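Local structure of MaoC-like dehydratase (Rhodospirillum rubrum, 3EXZ) at residues D12-A17 with T102-I107; R66-S71 with L98-T103; A82-S87 with S136-V141; N90-G95 with E131-S136; P114-V119 with V141-P146. The protein probably acts as a hydro-lyase of the hot-dog clan, adding or removing water at an enoyl-thioester double bond as MaoC-like relatives do. One frame throughout, in Å; residues are numbered along the deposited sequence.

Overall arrangement
All five contacts build one antiparallel sheet or tie helix and loop to it. Its strand order is 13-20, 97-109, 116-126, 132-143, 81-87. Contact 1 joins the first two strands, contact 5 the 116-126/132-143 hairpin, and contact 3 strand 132-143 to strand 81-87; contact 2 packs helix 57-72 on strand 97-109, and contact 4 fastens the 90-95 loop to the start of strand 132-143. Contacts 1 and 2 share Thr102 and Thr103, whereas the centres of contacts 4 and 5 lie about 31 Å apart. Segments of contacts 1 and 3 alternate along the chain. Together the contacts hold a hot-dog sheet around helix 57-72, with strand 81-87 carrying the sheet into the second subunit.

Contact 1 (D12-A17 with T102-I107); sequences DRFDSA and TTVLAI
Phe14 and Thr102 form a hydrogen-bonded antiparallel pair where strand 13-20, outermost in this chain's hot-dog sheet, runs beside strand 97-109. Two bonds close the pair: Phe14 N donates to Thr102 O at 2.8 Å, and Thr102 N returns a bond of 2.8 Å to Phe14 O. A third lies just before the strand, from Val104 N to Asp12 O at 3.0 Å. Asp12 O also meets the CA-H of Thr103, with 3.3 Å between Asp12 O and Thr103 CA, so this one carbonyl spans two successive residues of its partner.

The non-hydrogen-bonded pair Arg13 and Thr103 sends its side chains to one face of the sheet. They run side by side, with Arg13 CG 4.0 Å from Thr103 OG1. Phe14 and Thr102 occupy the other face. Val104 keeps CG1 anti to its backbone N (chi1 -178°), which leaves CG2 to turn to the neighbouring strand. There this methyl lies near the ring plane of Phe14, at its edge, 4.2 Å from Phe14 CE2. The same Val104 CG2 lies 3.9 Å from Asp12 CB, so it touches both Asp12 and Phe14. A water lies 3.1 Å from Phe14 O, to which it probably donates, and close to Thr102 OG1, which is also bonded to Ser123 OG.

Outward, Asp12 OD2 accepts from Ala9 N, and the Phe14 ring rests on Leu3 and Pro74. Across strand 97-109, Thr102 and Val104 pack on Cys121 and Val119 of the next strand, 116-126, while Thr102 also touches Leu68 of helix 57-72.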
# COMPACT_ATOMS: atom_id res chain seq x y z
N ASP A 12 1.15 4.75 23.19
CA ASP A 12 2.41 4.03 23.08
C ASP A 12 3.11 4.34 21.77
O ASP A 12 2.50 4.33 20.70
CB ASP A 12 2.20 2.52 23.21
CG ASP A 12 2.00 2.09 24.65
OD1 ASP A 12 2.49 2.81 25.56
OD2 ASP A 12 1.39 1.02 24.88
N ARG A 13 4.41 4.62 21.86
CA ARG A 13 5.21 4.94 20.70
C ARG A 13 6.25 3.85 20.44
O ARG A 13 6.87 3.35 21.37
CB ARG A 13 5.89 6.30 20.91
CG ARG A 13 4.95 7.49 20.92
CD ARG A 13 5.66 8.75 21.42
NE ARG A 13 4.75 9.88 21.63
CZ ARG A 13 4.05 10.09 22.74
NH1 ARG A 13 4.15 9.26 23.77
NH2 ARG A 13 3.24 11.14 22.83
N PHE A 14 6.40 3.49 19.17
CA PHE A 14 7.37 2.47 18.75
C PHE A 14 8.23 3.00 17.62
O PHE A 14 7.77 3.76 16.77
CB PHE A 14 6.65 1.21 18.28
CG PHE A 14 5.86 0.54 19.35
CD1 PHE A 14 6.47 -0.32 20.26
CD2 PHE A 14 4.52 0.83 19.51
CE1 PHE A 14 5.76 -0.86 21.32
CE2 PHE A 14 3.79 0.30 20.57
CZ PHE A 14 4.41 -0.55 21.47
N ASP A 15 9.49 2.57 17.60
CA ASP A 15 10.41 3.02 16.59
C ASP A 15 11.14 1.89 15.91
O ASP A 15 11.58 0.95 16.55
CB ASP A 15 11.39 4.00 17.21
CG ASP A 15 11.18 5.38 16.69
OD1 ASP A 15 11.81 5.72 15.66
OD2 ASP A 15 10.36 6.12 17.28
N SER A 16 11.25 1.99 14.59
CA SER A 16 11.91 0.95 13.82
C SER A 16 13.38 1.27 13.60
O SER A 16 13.85 2.37 13.91
CB SER A 16 11.26 0.82 12.44
OG SER A 16 11.73 1.82 11.54
N ALA A 17 14.11 0.28 13.08
CA ALA A 17 15.49 0.48 12.70
C ALA A 17 15.41 1.23 11.34
O ALA A 17 14.31 1.50 10.81
CB ALA A 17 16.23 -0.83 12.55
N THR A 102 5.72 4.69 15.09
CA THR A 102 4.32 4.28 15.24
C THR A 102 3.69 4.65 16.58
O THR A 102 4.31 4.49 17.63
CB THR A 102 4.19 2.74 15.00
OG1 THR A 102 4.81 2.40 13.75
CG2 THR A 102 2.71 2.32 14.93
N THR A 103 2.47 5.17 16.53
CA THR A 103 1.74 5.55 17.75
C THR A 103 0.38 4.85 17.80
O THR A 103 -0.34 4.81 16.81
CB THR A 103 1.46 7.08 17.81
OG1 THR A 103 2.69 7.81 17.68
CG2 THR A 103 0.79 7.46 19.15
N VAL A 104 0.05 4.28 18.96
CA VAL A 104 -1.25 3.64 19.18
C VAL A 104 -2.23 4.80 19.49
O VAL A 104 -2.05 5.54 20.46
CB VAL A 104 -1.22 2.66 20.37
CG1 VAL A 104 -2.59 1.99 20.52
CG2 VAL A 104 -0.13 1.62 20.16
N LEU A 105 -3.25 4.95 18.66
CA LEU A 105 -4.23 6.02 18.80
C LEU A 105 -5.49 5.58 19.51
O LEU A 105 -6.19 6.40 20.12
CB LEU A 105 -4.62 6.58 17.42
CG LEU A 105 -3.54 7.22 16.53
CD1 LEU A 105 -4.21 8.00 15.39
CD2 LEU A 105 -2.68 8.17 17.37
N ALA A 106 -5.77 4.29 19.43
CA ALA A 106 -6.96 3.72 20.05
C ALA A 106 -6.93 2.19 20.09
O ALA A 106 -6.31 1.55 19.23
CB ALA A 106 -8.22 4.20 19.28
N ILE A 107 -7.58 1.62 21.10
CA ILE A 107 -7.71 0.17 21.26
C ILE A 107 -9.22 -0.05 21.39
O ILE A 107 -9.88 0.54 22.24
CB ILE A 107 -6.99 -0.37 22.51
CG1 ILE A 107 -5.47 -0.29 22.30
CG2 ILE A 107 -7.40 -1.81 22.76
CD1 ILE A 107 -4.77 0.54 23.34
O HOH W 1 7.27 2.01 14.25

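Contact 2 (R66-S71 with L98-T103); sequences RLLVTS and LHVETT
Leu67 and Leu68, successive residues of helix 57-72, meet strand 97-109 chiefly through Val100, and the interactions between them are apolar. Leu67 CD1 lies 3.6 Å from Val100 CG2, the two side chains slanting past each other. Leu68 comes at about a right angle and sets its CD1 3.7 Å from Val100 CG1. Each branch of the valine thus takes one leucine, an arrangement that follows from CG1 standing anti to the backbone N (chi1 -170°). The same Leu68 methyl touches the Thr102 hydroxyl, which is bonded to Ser123 OG, with Leu68 CD1 3.6 Å from Thr102 OG1, while Leu67 CD1 reaches along the strand to Leu98 O at 4.0 Å.

Polar bonds run within each segment. Ser71 OG donates to Leu67 O at 3.2 Å and also bonds Ala17 N, which links this turn of the helix to strand 13-20. On the sheet face turned from the helix, His99 NE2 gives a nearly straight bond of 3.1 Å to Glu101 OE2; the carboxylate oxygen lies in the imidazole plane but is itself met from above the carboxylate plane.

Ser123 of strand 116-126 touches both Leu68 and Val100. A long central helix packed across the concave face of an antiparallel sheet is the signature of the hot-dog fold.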
# COMPACT_ATOMS: atom_id res chain seq x y z
N ARG A 66 8.05 -3.88 6.01
CA ARG A 66 9.25 -4.62 6.41
C ARG A 66 9.81 -4.06 7.73
O ARG A 66 10.10 -4.82 8.65
CB ARG A 66 10.33 -4.54 5.32
CG ARG A 66 11.71 -5.05 5.78
CD ARG A 66 12.72 -4.99 4.64
NE ARG A 66 14.02 -5.59 4.97
CZ ARG A 66 14.99 -4.99 5.66
NH1 ARG A 66 14.83 -3.76 6.12
NH2 ARG A 66 16.13 -5.64 5.89
N LEU A 67 9.97 -2.75 7.82
CA LEU A 67 10.47 -2.13 9.05
C LEU A 67 9.55 -2.39 10.23
O LEU A 67 10.01 -2.61 11.35
CB LEU A 67 10.60 -0.62 8.87
CG LEU A 67 11.63 -0.18 7.82
CD1 LEU A 67 11.66 1.35 7.72
CD2 LEU A 67 12.99 -0.74 8.20
N LEU A 68 8.25 -2.34 9.97
CA LEU A 68 7.26 -2.59 11.01
C LEU A 68 7.38 -4.03 11.51
O LEU A 68 7.41 -4.29 12.72
CB LEU A 68 5.85 -2.34 10.46
CG LEU A 68 5.00 -1.16 10.99
CD1 LEU A 68 5.86 0.07 11.23
CD2 LEU A 68 3.86 -0.85 10.02
N VAL A 69 7.46 -4.96 10.57
CA VAL A 69 7.53 -6.36 10.91
C VAL A 69 8.81 -6.74 11.64
O VAL A 69 8.76 -7.44 12.65
CB VAL A 69 7.37 -7.25 9.64
CG1 VAL A 69 7.84 -8.67 9.91
CG2 VAL A 69 5.91 -7.27 9.21
N THR A 70 9.94 -6.24 11.15
CA THR A 70 11.21 -6.60 11.76
C THR A 70 11.64 -5.79 12.97
O THR A 70 12.40 -6.29 13.79
CB THR A 70 12.33 -6.66 10.67
OG1 THR A 70 12.46 -5.38 10.03
CG2 THR A 70 12.00 -7.73 9.62
N SER A 71 11.15 -4.57 13.12
CA SER A 71 11.54 -3.78 14.28
C SER A 71 10.54 -2.75 14.81
O SER A 71 10.45 -2.55 16.02
CB SER A 71 12.86 -3.05 13.99
OG SER A 71 12.80 -2.30 12.78
N LEU A 98 15.26 5.95 5.84
CA LEU A 98 13.93 5.88 6.39
C LEU A 98 13.86 5.05 7.67
O LEU A 98 14.59 4.06 7.84
CB LEU A 98 12.95 5.24 5.38
CG LEU A 98 12.93 5.78 3.95
CD1 LEU A 98 11.88 5.06 3.12
CD2 LEU A 98 12.67 7.28 3.97
N HIS A 99 12.98 5.48 8.57
CA HIS A 99 12.69 4.73 9.77
C HIS A 99 11.22 5.04 10.06
O HIS A 99 10.69 6.06 9.60
CB HIS A 99 13.58 5.10 10.95
CG HIS A 99 13.23 6.40 11.57
ND1 HIS A 99 13.53 7.60 10.98
CD2 HIS A 99 12.56 6.69 12.71
CE1 HIS A 99 13.06 8.59 11.72
NE2 HIS A 99 12.47 8.06 12.78
N VAL A 100 10.55 4.17 10.80
CA VAL A 100 9.15 4.40 11.09
C VAL A 100 8.87 4.66 12.56
O VAL A 100 9.44 4.01 13.44
CB VAL A 100 8.29 3.20 10.64
CG1 VAL A 100 6.80 3.57 10.73
CG2 VAL A 100 8.67 2.79 9.22
N GLU A 101 8.02 5.66 12.81
CA GLU A 101 7.58 5.99 14.17
C GLU A 101 6.07 5.69 14.29
O GLU A 101 5.23 6.36 13.68
CB GLU A 101 7.86 7.47 14.49
CG GLU A 101 9.31 7.71 14.89
CD GLU A 101 9.64 9.18 15.07
OE1 GLU A 101 8.70 9.99 15.27
OE2 GLU A 101 10.85 9.54 15.01
N THR A 102 5.72 4.69 15.09
CA THR A 102 4.32 4.28 15.24
C THR A 102 3.69 4.65 16.58
O THR A 102 4.31 4.49 17.63
CB THR A 102 4.19 2.74 15.00
OG1 THR A 102 4.81 2.40 13.75
CG2 THR A 102 2.71 2.32 14.93
N THR A 103 2.47 5.17 16.53
CA THR A 103 1.74 5.55 17.75
C THR A 103 0.38 4.85 17.80
O THR A 103 -0.34 4.81 16.81
CB THR A 103 1.46 7.08 17.81
OG1 THR A 103 2.69 7.81 17.68
CG2 THR A 103 0.79 7.46 19.15

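Contact 3 (A82-S87 with S136-V141); sequences AGTELS and STAKVV
Thr84 OG1 and Ser136 OG meet in a hydrogen bond of 2.7 Å, two buried hydroxyls on the same face of neighbouring antiparallel strands; either could be the donor. Both oxygens stand anti to their own backbone N (chi1 -170° in Thr84, -177° in Ser136), which turns each hydroxyl to the other. Thr84 OG1 also lies 3.1 Å from Thr137 O, a weak, unsettled bond, since the Thr84 proton may go to the serine instead. Beside the serine, Leu86 CD1 packs against Ser136 CB at 3.5 Å, and Ala138 sets its methyl beside the hydroxyl of Thr84.

The backbone ladder places these groups. Glu85 N donates to Thr137 O at 2.9 Å from well above the carbonyl plane, and Thr137 N answers with a bond of 2.9 Å to Glu85 O. Farther along, Lys139 N bonds Gly83 O at 2.9 Å, and Ala82 N, at the corner of the chain, gives an almost straight bond of 3.0 Å to Lys139 O.

Strand 81-87 is the last of its sheet within this chain, but Gly83, Thr84, Leu86 and Ser87 pair antiparallel with a strand of the second subunit. Thr84 also packs on Leu86, and Leu86 on Trp58, of that subunit. The one hydroxyl-hydroxyl bond uses a single proton, and the other hydroxyl's is not assigned; Leu86 and Ala138 flank the pair on this face, close to where the sheet continues into the second subunit.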
# COMPACT_ATOMS: atom_id res chain seq x y z
N ALA A 82 -6.49 -4.82 8.68
CA ALA A 82 -7.85 -4.89 8.17
C ALA A 82 -7.94 -3.80 7.08
O ALA A 82 -8.49 -4.02 5.99
CB ALA A 82 -8.86 -4.63 9.28
N GLY A 83 -7.39 -2.62 7.39
CA GLY A 83 -7.38 -1.52 6.44
C GLY A 83 -6.54 -0.37 6.94
O GLY A 83 -6.15 -0.33 8.11
N THR A 84 -6.29 0.60 6.07
CA THR A 84 -5.49 1.75 6.46
C THR A 84 -5.77 3.02 5.66
O THR A 84 -6.24 2.96 4.52
CB THR A 84 -3.95 1.43 6.30
OG1 THR A 84 -3.17 2.48 6.90
CG2 THR A 84 -3.56 1.33 4.82
N GLU A 85 -5.51 4.16 6.29
CA GLU A 85 -5.63 5.47 5.64
C GLU A 85 -4.17 5.76 5.27
O GLU A 85 -3.30 5.89 6.14
CB GLU A 85 -6.15 6.53 6.59
CG GLU A 85 -6.31 7.93 5.98
CD GLU A 85 -4.99 8.68 5.73
OE1 GLU A 85 -4.00 8.45 6.46
OE2 GLU A 85 -4.96 9.51 4.79
N LEU A 86 -3.92 5.92 3.98
CA LEU A 86 -2.57 6.10 3.47
C LEU A 86 -2.36 7.41 2.75
O LEU A 86 -3.21 7.84 1.97
CB LEU A 86 -2.28 4.92 2.52
CG LEU A 86 -0.83 4.45 2.31
CD1 LEU A 86 -0.11 4.31 3.65
CD2 LEU A 86 -0.86 3.11 1.57
N SER A 87 -1.24 8.07 3.03
CA SER A 87 -0.91 9.29 2.33
C SER A 87 0.61 9.41 2.20
O SER A 87 1.36 8.88 3.03
CB SER A 87 -1.49 10.54 3.02
OG SER A 87 -0.99 10.69 4.33
N SER A 136 0.52 6.08 7.53
CA SER A 136 -0.41 4.97 7.43
C SER A 136 -1.13 4.84 8.77
O SER A 136 -0.52 4.45 9.77
CB SER A 136 0.36 3.69 7.09
OG SER A 136 -0.50 2.58 6.91
N THR A 137 -2.41 5.22 8.80
CA THR A 137 -3.22 5.08 10.02
C THR A 137 -3.95 3.76 9.77
O THR A 137 -4.97 3.69 9.09
CB THR A 137 -4.21 6.24 10.16
OG1 THR A 137 -3.48 7.47 10.18
CG2 THR A 137 -5.01 6.12 11.45
N ALA A 138 -3.39 2.69 10.33
CA ALA A 138 -3.91 1.35 10.14
C ALA A 138 -4.69 0.76 11.29
O ALA A 138 -4.47 1.13 12.44
CB ALA A 138 -2.71 0.40 9.80
N LYS A 139 -5.61 -0.14 10.98
CA LYS A 139 -6.35 -0.84 12.02
C LYS A 139 -5.79 -2.27 11.97
O LYS A 139 -5.89 -2.97 10.95
CB LYS A 139 -7.85 -0.84 11.74
CG LYS A 139 -8.48 0.54 11.88
CD LYS A 139 -9.91 0.54 11.39
CE LYS A 139 -10.63 1.84 11.74
NZ LYS A 139 -10.44 2.20 13.19
N VAL A 140 -5.19 -2.69 13.07
CA VAL A 140 -4.57 -4.00 13.18
C VAL A 140 -5.37 -4.86 14.16
O VAL A 140 -5.97 -4.35 15.10
CB VAL A 140 -3.09 -3.83 13.64
CG1 VAL A 140 -2.38 -5.16 13.72
CG2 VAL A 140 -2.36 -2.91 12.67
N VAL A 141 -5.39 -6.17 13.91
CA VAL A 141 -6.11 -7.10 14.77
C VAL A 141 -5.11 -7.69 15.76
O VAL A 141 -4.18 -8.41 15.37
CB VAL A 141 -6.75 -8.26 13.97
CG1 VAL A 141 -7.71 -9.03 14.87
CG2 VAL A 141 -7.48 -7.71 12.75

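Contact 4 (N90-G95 with E131-S136); sequences NPTRPG and EVVQRS
Val133 holds CG2 between its backbone N and carbonyl carbon (chi1 -60°), facing the Thr92 hydroxyl, and Thr92 keeps OG1 beside its own N (chi1 -67°), the two side chains crossing at about a right angle. The valine belongs to a classic beta bulge, in which Val133 and Gln134 both face Thr125 as strand 132-143 turns a corner in the hot-dog sheet. Thr92 OG1 sits 3.3 Å from Val133 CB and is bonded to Thr60 OG1 of helix 57-72. The same torsion sends Val133 CG1, beside N, to the preceding part of the loop, 3.5 Å from Pro91 O.

One backbone bond ties the loop to the strand: Asn90 N donates to Val132 O at 3.2 Å, in the carbonyl plane but bent to 136° at the hydrogen. A water bridges the two segments more broadly. It donates to Val133 O at 2.8 Å, lies unusually close, 2.5 Å, to Asn90 O, and takes a longer bond of 3.3 Å from Thr92 OG1. Beyond the valine, Leu98 of strand 97-109 packs on both Thr92 and Val133. Asn90 O also receives the CA-H of Val133, with 3.3 Å between Asn90 O and Val133 CA.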
# COMPACT_ATOMS: atom_id res chain seq x y z
N ASN A 90 5.56 13.76 1.27
CA ASN A 90 6.77 14.10 0.54
C ASN A 90 7.29 12.88 -0.21
O ASN A 90 7.13 11.74 0.24
CB ASN A 90 7.85 14.65 1.47
CG ASN A 90 7.40 15.89 2.24
OD1 ASN A 90 6.73 15.78 3.27
ND2 ASN A 90 7.75 17.06 1.73
N PRO A 91 7.91 13.10 -1.37
CA PRO A 91 8.47 12.03 -2.20
C PRO A 91 9.58 11.31 -1.44
O PRO A 91 10.21 11.90 -0.56
CB PRO A 91 9.05 12.77 -3.40
CG PRO A 91 8.26 14.03 -3.49
CD PRO A 91 8.05 14.41 -2.04
N THR A 92 9.81 10.04 -1.77
CA THR A 92 10.92 9.29 -1.18
C THR A 92 12.00 9.34 -2.26
O THR A 92 11.77 8.96 -3.41
CB THR A 92 10.57 7.84 -0.88
OG1 THR A 92 9.60 7.81 0.18
CG2 THR A 92 11.83 7.07 -0.43
N ARG A 93 13.18 9.77 -1.87
CA ARG A 93 14.31 9.98 -2.77
C ARG A 93 15.44 8.99 -2.59
O ARG A 93 15.61 8.45 -1.49
CB ARG A 93 14.90 11.36 -2.53
CG ARG A 93 13.92 12.53 -2.58
CD ARG A 93 13.38 12.71 -3.98
NE ARG A 93 12.55 13.91 -4.11
CZ ARG A 93 11.98 14.30 -5.25
NH1 ARG A 93 12.14 13.58 -6.35
NH2 ARG A 93 11.26 15.42 -5.28
N PRO A 94 16.25 8.77 -3.65
CA PRO A 94 17.40 7.86 -3.59
C PRO A 94 18.34 8.50 -2.56
O PRO A 94 18.48 9.74 -2.53
CB PRO A 94 18.00 7.95 -5.00
CG PRO A 94 16.87 8.39 -5.86
CD PRO A 94 16.05 9.32 -5.00
N GLY A 95 18.97 7.68 -1.72
CA GLY A 95 19.88 8.16 -0.70
C GLY A 95 19.19 8.43 0.63
O GLY A 95 19.86 8.69 1.64
N GLU A 131 11.13 14.73 7.55
CA GLU A 131 9.91 14.86 6.74
C GLU A 131 9.18 13.51 6.63
O GLU A 131 9.80 12.44 6.62
CB GLU A 131 10.25 15.31 5.32
CG GLU A 131 11.30 16.42 5.22
CD GLU A 131 11.67 16.73 3.78
OE1 GLU A 131 11.99 15.78 3.02
OE2 GLU A 131 11.66 17.92 3.40
N VAL A 132 7.86 13.58 6.53
CA VAL A 132 7.04 12.39 6.42
C VAL A 132 6.86 11.98 4.96
O VAL A 132 6.23 12.71 4.19
CB VAL A 132 5.64 12.63 7.04
CG1 VAL A 132 4.82 11.35 7.00
CG2 VAL A 132 5.79 13.13 8.47
N VAL A 133 7.42 10.82 4.59
CA VAL A 133 7.25 10.32 3.22
C VAL A 133 6.03 9.39 3.14
O VAL A 133 5.60 9.00 2.05
CB VAL A 133 8.51 9.61 2.67
CG1 VAL A 133 9.67 10.60 2.66
CG2 VAL A 133 8.85 8.36 3.47
N GLN A 134 5.47 9.03 4.29
CA GLN A 134 4.26 8.22 4.31
C GLN A 134 3.63 8.20 5.68
O GLN A 134 4.33 8.14 6.69
CB GLN A 134 4.50 6.76 3.90
CG GLN A 134 3.21 5.93 3.81
CD GLN A 134 3.43 4.46 3.49
OE1 GLN A 134 3.39 3.59 4.38
NE2 GLN A 134 3.67 4.16 2.22
N ARG A 135 2.30 8.31 5.71
CA ARG A 135 1.58 8.16 6.96
C ARG A 135 0.54 7.08 6.67
O ARG A 135 -0.21 7.15 5.68
CB ARG A 135 0.89 9.43 7.43
CG ARG A 135 -0.19 9.16 8.47
CD ARG A 135 -0.65 10.45 9.11
NE ARG A 135 0.41 11.03 9.94
CZ ARG A 135 0.22 12.07 10.76
NH1 ARG A 135 -0.98 12.62 10.87
NH2 ARG A 135 1.24 12.54 11.47
N SER A 136 0.52 6.08 7.53
CA SER A 136 -0.41 4.97 7.43
C SER A 136 -1.13 4.84 8.77
O SER A 136 -0.52 4.45 9.77
CB SER A 136 0.36 3.69 7.09
OG SER A 136 -0.50 2.58 6.91
O HOH W 2 6.77 9.32 -0.46

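Contact 5 (P114-V119 with V141-P146); sequences PDRAIV and VVFRRP
Val142 O is gripped from the neighbouring strand by Ala117 N, at 2.9 Å, and by the CA-H of Arg116, its CA 3.3 Å away. It belongs to the hairpin of strands 116-126 and 132-143 in the hot-dog sheet, where Ala117 and Val142 are a hydrogen-bonded antiparallel pair. The return bond, Val142 N to Ala117 O, also measures 2.9 Å and is nearly straight. At the end of the ladder Arg144 N reaches Asp115 O at 3.1 Å, from above the carbonyl plane.

On one face the non-hydrogen-bonded pair Arg116 and Phe143 lies side by side. Arg116 puts CG between its backbone N and carbonyl carbon (chi1 72°), which lays CB over the face of the ring in a CH-pi contact, 3.7 Å from the Phe143 centroid. A bend at chi3 (98°) turns the guanidinium so that its face meets the outer end of the ring, Phe143 CZ standing over its centre, 3.4 Å from Arg116 CZ. The planes are 47° apart, so this is no flat stack. Arg116 CD also touches Val141 CG1. Asp115 OD2 instead comes in the ring plane, at the edge, 3.8 Å from Phe143 CD1. An alanine in place of Arg116 would keep the CB contact but is likely to leave the outer end of the Phe143 ring without its guanidinium cover and Val141 CG1 without the arginine methylene beside it.

Leu49 of the second subunit packs on both Arg116 and Phe143, while Arg144 NE forms a salt bridge with Glu6. On the other face, Val119 CG2 meets Val142 CG2 at 3.6 Å.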
# COMPACT_ATOMS: atom_id res chain seq x y z
N PRO A 114 -14.13 -11.22 22.61
CA PRO A 114 -13.28 -10.55 23.60
C PRO A 114 -11.81 -10.91 23.75
O PRO A 114 -11.11 -10.27 24.53
CB PRO A 114 -14.08 -10.68 24.89
CG PRO A 114 -14.77 -12.00 24.74
CD PRO A 114 -15.16 -12.06 23.27
N ASP A 115 -11.35 -11.90 23.00
CA ASP A 115 -9.94 -12.25 23.08
C ASP A 115 -9.09 -11.46 22.07
O ASP A 115 -7.91 -11.76 21.89
CB ASP A 115 -9.73 -13.76 22.87
CG ASP A 115 -10.15 -14.24 21.49
OD1 ASP A 115 -11.04 -13.61 20.87
OD2 ASP A 115 -9.59 -15.25 21.03
N ARG A 116 -9.68 -10.44 21.46
CA ARG A 116 -8.99 -9.64 20.46
C ARG A 116 -9.57 -8.23 20.39
O ARG A 116 -10.68 -7.98 20.85
CB ARG A 116 -9.12 -10.32 19.09
CG ARG A 116 -10.52 -10.23 18.52
CD ARG A 116 -10.53 -10.56 17.04
NE ARG A 116 -10.92 -11.94 16.79
CZ ARG A 116 -11.03 -12.47 15.58
NH1 ARG A 116 -10.77 -11.73 14.50
NH2 ARG A 116 -11.42 -13.73 15.44
N ALA A 117 -8.81 -7.31 19.80
CA ALA A 117 -9.21 -5.91 19.67
C ALA A 117 -8.66 -5.34 18.37
O ALA A 117 -7.72 -5.89 17.80
CB ALA A 117 -8.65 -5.09 20.85
N ILE A 118 -9.27 -4.26 17.90
CA ILE A 118 -8.78 -3.58 16.71
C ILE A 118 -7.99 -2.39 17.26
O ILE A 118 -8.54 -1.50 17.92
CB ILE A 118 -9.93 -3.12 15.79
CG1 ILE A 118 -10.39 -4.31 14.95
CG2 ILE A 118 -9.46 -1.98 14.90
CD1 ILE A 118 -11.65 -4.05 14.17
N VAL A 119 -6.68 -2.41 17.02
CA VAL A 119 -5.78 -1.36 17.48
C VAL A 119 -5.44 -0.43 16.33
O VAL A 119 -4.93 -0.87 15.30
CB VAL A 119 -4.46 -1.97 18.05
CG1 VAL A 119 -3.57 -0.86 18.63
CG2 VAL A 119 -4.78 -3.01 19.13
N VAL A 141 -5.39 -6.17 13.91
CA VAL A 141 -6.11 -7.10 14.77
C VAL A 141 -5.11 -7.69 15.76
O VAL A 141 -4.18 -8.41 15.37
CB VAL A 141 -6.75 -8.26 13.97
CG1 VAL A 141 -7.71 -9.03 14.87
CG2 VAL A 141 -7.48 -7.71 12.75
N VAL A 142 -5.30 -7.38 17.03
CA VAL A 142 -4.42 -7.87 18.07
C VAL A 142 -5.12 -8.69 19.14
O VAL A 142 -6.06 -8.22 19.80
CB VAL A 142 -3.69 -6.70 18.78
CG1 VAL A 142 -2.69 -7.25 19.78
CG2 VAL A 142 -3.00 -5.80 17.76
N PHE A 143 -4.66 -9.92 19.31
CA PHE A 143 -5.21 -10.83 20.32
C PHE A 143 -4.39 -10.76 21.62
O PHE A 143 -3.22 -10.35 21.61
CB PHE A 143 -5.14 -12.28 19.81
CG PHE A 143 -6.06 -12.58 18.67
CD1 PHE A 143 -7.26 -13.24 18.88
CD2 PHE A 143 -5.72 -12.21 17.37
CE1 PHE A 143 -8.13 -13.51 17.82
CE2 PHE A 143 -6.58 -12.48 16.31
CZ PHE A 143 -7.78 -13.13 16.53
N ARG A 144 -5.00 -11.12 22.74
CA ARG A 144 -4.26 -11.15 23.99
C ARG A 144 -3.49 -12.49 24.02
O ARG A 144 -3.82 -13.42 23.27
CB ARG A 144 -5.18 -10.97 25.20
CG ARG A 144 -6.54 -11.62 25.12
CD ARG A 144 -7.49 -10.94 26.11
NE ARG A 144 -6.81 -10.62 27.37
CZ ARG A 144 -7.43 -10.26 28.49
NH1 ARG A 144 -8.75 -10.17 28.54
NH2 ARG A 144 -6.71 -10.00 29.58
N ARG A 145 -2.45 -12.57 24.85
CA ARG A 145 -1.64 -13.78 24.94
C ARG A 145 -2.48 -14.98 25.29
O ARG A 145 -3.29 -14.94 26.21
CB ARG A 145 -0.52 -13.62 25.97
CG ARG A 145 -0.97 -13.21 27.36
CD ARG A 145 -0.76 -11.72 27.57
NE ARG A 145 0.57 -11.31 27.14
CZ ARG A 145 1.43 -10.61 27.88
NH1 ARG A 145 1.08 -10.23 29.10
NH2 ARG A 145 2.63 -10.31 27.40
N PRO A 146 -2.31 -16.08 24.54
CA PRO A 146 -3.06 -17.31 24.78
C PRO A 146 -2.80 -17.82 26.19
O PRO A 146 -1.82 -17.44 26.83
CB PRO A 146 -2.50 -18.28 23.75
CG PRO A 146 -1.97 -17.41 22.67
CD PRO A 146 -1.39 -16.23 23.39